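Ancylostoma secreted protein 1 (Necator americanus, PDB 3NT8) is a secreted hookworm protein of two CAP domains, probably associated with the transition of infective larvae to parasitism. Local coordinates at residues 36-48 with 151-164. Numbering follows the deposited sequence.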
loop_
_atom_site.group_PDB
_atom_site.type_symbol
_atom_site.label_atom_id
_atom_site.label_comp_id
_atom_site.label_asym_id
_atom_site.label_seq_id
_atom_site.Cartn_x
_atom_site.Cartn_y
_atom_site.Cartn_z
ATOM N N ASP A 36 -3.565 -13.756 26.951
ATOM C CA ASP A 36 -2.451 -13.317 26.130
ATOM C C ASP A 36 -2.945 -12.653 24.862
ATOM O O ASP A 36 -2.425 -11.642 24.482
ATOM C CB ASP A 36 -1.585 -14.509 25.731
ATOM C CG ASP A 36 -0.891 -15.158 26.930
ATOM O OD1 ASP A 36 -0.651 -14.487 27.950
ATOM O OD2 ASP A 36 -0.557 -16.335 26.808
ATOM N N ARG A 37 -3.949 -13.233 24.223
ATOM C CA ARG A 37 -4.441 -12.689 22.994
ATOM C C ARG A 37 -5.037 -11.321 23.270
ATOM O O ARG A 37 -5.045 -10.469 22.390
ATOM C CB ARG A 37 -5.497 -13.571 22.375
ATOM C CG ARG A 37 -5.022 -14.907 21.983
ATOM C CD ARG A 37 -6.186 -15.841 21.672
ATOM N NE ARG A 37 -5.698 -17.053 21.008
ATOM C CZ ARG A 37 -5.449 -18.171 21.658
ATOM N NH1 ARG A 37 -5.732 -18.251 22.952
ATOM N NH2 ARG A 37 -4.982 -19.210 20.992
ATOM N N GLN A 38 -5.632 -11.145 24.443
ATOM C CA GLN A 38 -6.312 -9.932 24.778
ATOM C C GLN A 38 -5.223 -8.923 25.101
ATOM O O GLN A 38 -5.363 -7.807 24.764
ATOM C CB GLN A 38 -7.264 -10.203 25.954
ATOM C CG GLN A 38 -8.197 -9.031 26.293
ATOM C CD GLN A 38 -9.323 -8.923 25.291
ATOM O OE1 GLN A 38 -10.112 -9.867 25.156
ATOM N NE2 GLN A 38 -9.380 -7.817 24.531
ATOM N N ALA A 39 -4.091 -9.334 25.678
ATOM C CA ALA A 39 -3.037 -8.378 25.952
ATOM C C ALA A 39 -2.276 -7.891 24.673
ATOM O O ALA A 39 -1.908 -6.747 24.600
ATOM C CB ALA A 39 -2.095 -8.880 27.007
ATOM N N PHE A 40 -2.024 -8.776 23.717
ATOM C CA PHE A 40 -1.565 -8.374 22.402
ATOM C C PHE A 40 -2.540 -7.428 21.713
ATOM O O PHE A 40 -2.146 -6.373 21.206
ATOM C CB PHE A 40 -1.348 -9.593 21.512
ATOM C CG PHE A 40 -0.116 -10.379 21.855
ATOM C CD1 PHE A 40 1.137 -9.792 21.793
ATOM C CD2 PHE A 40 -0.218 -11.717 22.218
ATOM C CE1 PHE A 40 2.266 -10.557 22.101
ATOM C CE2 PHE A 40 0.867 -12.483 22.497
ATOM C CZ PHE A 40 2.114 -11.908 22.449
ATOM N N LEU A 41 -3.797 -7.816 21.659
ATOM C CA LEU A 41 -4.757 -7.042 20.914
ATOM C C LEU A 41 -4.978 -5.659 21.512
ATOM O O LEU A 41 -5.049 -4.692 20.755
ATOM C CB LEU A 41 -6.058 -7.799 20.803
ATOM C CG LEU A 41 -7.154 -7.195 19.944
ATOM C CD1 LEU A 41 -6.746 -7.160 18.487
ATOM C CD2 LEU A 41 -8.479 -7.978 20.164
ATOM N N ASP A 42 -5.150 -5.574 22.844
ATOM C CA ASP A 42 -5.425 -4.311 23.521
ATOM C C ASP A 42 -4.256 -3.331 23.402
ATOM O O ASP A 42 -4.445 -2.105 23.188
ATOM C CB ASP A 42 -5.708 -4.578 25.020
ATOM C CG ASP A 42 -7.063 -5.205 25.256
ATOM O OD1 ASP A 42 -7.883 -5.286 24.298
ATOM O OD2 ASP A 42 -7.319 -5.583 26.422
ATOM N N PHE A 43 -3.039 -3.847 23.558
ATOM C CA PHE A 43 -1.873 -2.957 23.501
ATOM C C PHE A 43 -1.837 -2.285 22.092
ATOM O O PHE A 43 -1.547 -1.081 21.946
ATOM C CB PHE A 43 -0.577 -3.719 23.831
ATOM C CG PHE A 43 0.630 -2.816 24.039
ATOM C CD1 PHE A 43 1.161 -2.623 25.335
ATOM C CD2 PHE A 43 1.246 -2.174 22.963
ATOM C CE1 PHE A 43 2.247 -1.793 25.525
ATOM C CE2 PHE A 43 2.346 -1.336 23.169
ATOM C CZ PHE A 43 2.860 -1.172 24.450
ATOM N N HIS A 44 -2.154 -3.045 21.061
ATOM C CA HIS A 44 -2.054 -2.473 19.732
ATOM C C HIS A 44 -3.144 -1.416 19.533
ATOM O O HIS A 44 -2.855 -0.354 19.020
ATOM C CB HIS A 44 -2.137 -3.514 18.623
ATOM C CG HIS A 44 -0.853 -4.253 18.338
ATOM N ND1 HIS A 44 -0.425 -5.340 19.076
ATOM C CD2 HIS A 44 0.057 -4.110 17.335
ATOM C CE1 HIS A 44 0.712 -5.798 18.568
ATOM N NE2 HIS A 44 1.019 -5.076 17.506
ATOM N N ASN A 45 -4.399 -1.738 19.901
ATOM C CA ASN A 45 -5.522 -0.808 19.693
ATOM C C ASN A 45 -5.526 0.421 20.576
ATOM O O ASN A 45 -6.026 1.467 20.176
ATOM C CB ASN A 45 -6.838 -1.531 19.864
ATOM C CG ASN A 45 -7.077 -2.475 18.764
ATOM O OD1 ASN A 45 -6.729 -2.181 17.617
ATOM N ND2 ASN A 45 -7.651 -3.639 19.083
ATOM N N ASN A 46 -5.026 0.280 21.789
ATOM C CA ASN A 46 -4.900 1.422 22.665
ATOM C C ASN A 46 -3.864 2.404 22.129
ATOM O O ASN A 46 -4.061 3.626 22.237
ATOM C CB ASN A 46 -4.527 1.003 24.106
ATOM C CG ASN A 46 -5.651 0.226 24.763
ATOM O OD1 ASN A 46 -6.802 0.473 24.450
ATOM N ND2 ASN A 46 -5.330 -0.710 25.647
ATOM N N ALA A 47 -2.749 1.875 21.636
ATOM C CA ALA A 47 -1.689 2.683 21.074
ATOM C C ALA A 47 -2.114 3.268 19.734
ATOM O O ALA A 47 -1.807 4.437 19.444
ATOM C CB ALA A 47 -0.329 1.869 20.917
ATOM N N ARG A 48 -2.842 2.497 18.947
ATOM C CA ARG A 48 -3.373 3.082 17.682
ATOM C C ARG A 48 -4.362 4.263 17.897
ATOM O O ARG A 48 -4.384 5.220 17.089
ATOM C CB ARG A 48 -3.959 2.003 16.754
ATOM C CG ARG A 48 -2.903 1.005 16.239
ATOM C CD ARG A 48 -3.442 -0.350 15.668
ATOM N NE ARG A 48 -4.126 -0.122 14.414
ATOM C CZ ARG A 48 -3.541 -0.110 13.215
ATOM N NH1 ARG A 48 -2.227 -0.434 13.081
ATOM N NH2 ARG A 48 -4.290 0.166 12.165
ATOM N N ASN A 151 4.731 -1.389 11.538
ATOM C CA ASN A 151 3.782 -2.501 11.555
ATOM C C ASN A 151 2.708 -2.358 12.600
ATOM O O ASN A 151 1.573 -2.698 12.342
ATOM C CB ASN A 151 4.444 -3.913 11.693
ATOM C CG ASN A 151 5.465 -4.174 10.598
ATOM O OD1 ASN A 151 5.195 -3.878 9.455
ATOM N ND2 ASN A 151 6.667 -4.655 10.969
ATOM N N MET A 152 3.054 -1.813 13.752
ATOM C CA MET A 152 2.067 -1.663 14.837
ATOM C C MET A 152 1.029 -0.585 14.521
ATOM O O MET A 152 -0.138 -0.744 14.874
ATOM C CB MET A 152 2.754 -1.366 16.169
ATOM C CG MET A 152 3.684 -2.450 16.629
ATOM S SD MET A 152 4.237 -2.312 18.376
ATOM C CE MET A 152 2.655 -2.338 19.263
ATOM N N VAL A 153 1.458 0.482 13.851
ATOM C CA VAL A 153 0.696 1.718 13.735
ATOM C C VAL A 153 0.006 1.835 12.390
ATOM O O VAL A 153 -0.906 2.690 12.234
ATOM C CB VAL A 153 1.597 2.992 14.052
ATOM C CG1 VAL A 153 2.335 3.437 12.850
ATOM C CG2 VAL A 153 0.789 4.151 14.524
ATOM N N TYR A 154 0.400 1.002 11.411
ATOM C CA TYR A 154 -0.031 1.220 10.046
ATOM C C TYR A 154 -1.531 1.264 9.872
ATOM O O TYR A 154 -2.214 0.289 10.098
ATOM C CB TYR A 154 0.599 0.174 9.095
ATOM C CG TYR A 154 0.403 0.504 7.628
ATOM C CD1 TYR A 154 0.936 1.681 7.085
ATOM C CD2 TYR A 154 -0.322 -0.345 6.794
ATOM C CE1 TYR A 154 0.743 2.004 5.707
ATOM C CE2 TYR A 154 -0.487 -0.055 5.472
ATOM C CZ TYR A 154 0.024 1.126 4.933
ATOM O OH TYR A 154 -0.182 1.357 3.599
ATOM N N SER A 155 -2.038 2.374 9.393
ATOM C CA SER A 155 -3.478 2.656 9.464
ATOM C C SER A 155 -4.369 1.695 8.689
ATOM O O SER A 155 -5.458 1.430 9.170
ATOM C CB SER A 155 -3.721 4.097 9.085
ATOM O OG SER A 155 -3.440 4.359 7.730
ATOM N N GLU A 156 -3.931 1.148 7.539
ATOM C CA GLU A 156 -4.785 0.291 6.735
ATOM C C GLU A 156 -4.807 -1.131 7.224
ATOM O O GLU A 156 -5.618 -1.927 6.757
ATOM C CB GLU A 156 -4.353 0.260 5.238
ATOM C CG GLU A 156 -4.294 1.565 4.591
ATOM C CD GLU A 156 -4.054 1.450 3.086
ATOM O OE1 GLU A 156 -3.521 2.453 2.598
ATOM O OE2 GLU A 156 -4.341 0.383 2.434
ATOM N N THR A 157 -3.907 -1.474 8.129
ATOM C CA THR A 157 -3.933 -2.837 8.744
ATOM C C THR A 157 -5.227 -3.046 9.508
ATOM O O THR A 157 -5.669 -2.172 10.220
ATOM C CB THR A 157 -2.730 -3.034 9.679
ATOM O OG1 THR A 157 -1.549 -2.830 8.889
ATOM C CG2 THR A 157 -2.670 -4.421 10.245
ATOM N N THR A 158 -5.823 -4.213 9.352
ATOM C CA THR A 158 -7.049 -4.566 10.038
ATOM C C THR A 158 -6.918 -5.882 10.848
ATOM O O THR A 158 -7.741 -6.150 11.736
ATOM C CB THR A 158 -8.171 -4.780 8.999
ATOM O OG1 THR A 158 -7.743 -5.769 8.051
ATOM C CG2 THR A 158 -8.498 -3.443 8.261
ATOM N N LYS A 159 -5.927 -6.723 10.521
ATOM C CA LYS A 159 -5.834 -8.042 11.193
ATOM C C LYS A 159 -4.501 -8.277 11.909
ATOM O O LYS A 159 -3.432 -7.874 11.419
ATOM C CB LYS A 159 -6.100 -9.186 10.227
ATOM C CG LYS A 159 -7.573 -9.429 9.883
ATOM C CD LYS A 159 -7.873 -10.822 9.260
ATOM C CE LYS A 159 -7.585 -10.950 7.778
ATOM N NZ LYS A 159 -8.570 -10.233 6.894
ATOM N N LEU A 160 -4.575 -8.949 13.060
ATOM C CA LEU A 160 -3.429 -9.140 13.939
ATOM C C LEU A 160 -3.305 -10.622 14.329
ATOM O O LEU A 160 -4.324 -11.259 14.605
ATOM C CB LEU A 160 -3.608 -8.318 15.227
ATOM C CG LEU A 160 -2.492 -8.492 16.261
ATOM C CD1 LEU A 160 -1.191 -8.008 15.716
ATOM C CD2 LEU A 160 -2.789 -7.846 17.637
ATOM N N GLY A 161 -2.074 -11.151 14.370
ATOM C CA GLY A 161 -1.838 -12.505 14.896
ATOM C C GLY A 161 -0.534 -12.577 15.663
ATOM O O GLY A 161 0.536 -12.300 15.101
ATOM N N CYS A 162 -0.608 -12.924 16.948
ATOM C CA CYS A 162 0.628 -13.000 17.743
ATOM C C CYS A 162 0.718 -14.350 18.502
ATOM O O CYS A 162 -0.330 -14.970 18.778
ATOM C CB CYS A 162 0.769 -11.828 18.735
ATOM S SG CYS A 162 0.461 -10.134 18.209
ATOM N N ALA A 163 1.958 -14.737 18.856
ATOM C CA ALA A 163 2.272 -15.940 19.584
ATOM C C ALA A 163 3.678 -15.830 20.219
ATOM O O ALA A 163 4.498 -15.088 19.702
ATOM C CB ALA A 163 2.168 -17.182 18.613
ATOM N N TYR A 164 3.927 -16.482 21.367
ATOM C CA TYR A 164 5.291 -16.671 21.903
ATOM C C TYR A 164 5.597 -18.188 21.986
ATOM O O TYR A 164 4.693 -18.989 21.866
ATOM C CB TYR A 164 5.526 -15.968 23.237
ATOM C CG TYR A 164 4.547 -16.391 24.313
ATOM C CD1 TYR A 164 4.609 -17.681 24.899
ATOM C CD2 TYR A 164 3.528 -15.554 24.684
ATOM C CE1 TYR A 164 3.677 -18.087 25.852
ATOM C CE2 TYR A 164 2.587 -15.944 25.622
ATOM C CZ TYR A 164 2.667 -17.221 26.201
ATOM O OH TYR A 164 1.736 -17.612 27.110
#
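Segment 36-48, part of helix 34-52, lies across strand 159-164 with their axes 8.9 Å apart at closest approach and their N-to-C directions 131° apart, while the last turn of helix 147-153 comes up beside His44 and Arg48. This is the helix-on-sheet packing of the alpha-beta-alpha CAP sandwich, in the N-terminal of the two CAP domains. Phe40 lays its ring over Cys162, whose CB stands above the ring centre at 3.5 Å from the centroid; the SG, in a disulfide with Cys175, makes an oblique sulfur-aromatic contact with the same ring. One turn on, the His44 imidazole is sandwiched: Met152 CE lies over one face, 3.8 Å from the centroid, and the methyls of Leu160 cover the opposite face. Met152 reaches there because its chain bends at the thioether (chi3 58°), and the same CE touches the Phe43 ring. The imidazole's rotation is fixed at both nitrogens, since ND1 donates a nearly straight bond, in the plane of the ring, to Phe40 O of its own helix (2.9 Å) and NE2 is hydrogen-bonded to the Tyr177 hydroxyl on the neighbouring strand. Leu160 CD2 also packs against Leu41 CD1. Toward the N-terminal end of the segment, Tyr164 OH donates to Asp36 OD2 (2.6 Å), with the ring and carboxylate planes 70° apart; Asp36 OD2 also accepts from Thr33 N. At the C-terminal end of the segment, Arg48 bends at chi3 and directs its guanidinium to the end of helix 147-153 and the type I turn Tyr154 to Thr157 after it, where the carbonyls of Met152 and Tyr154 lie at its edge. Tyr70 O is a further acceptor for NH2. NH1 donates a hydrogen bond to Met152 O at 2.8 Å, and NH1 (3.1 Å) and NH2 (2.9 Å) both donate to Tyr154 O from above its carbonyl plane, an oxygen that also accepts from Thr157 N.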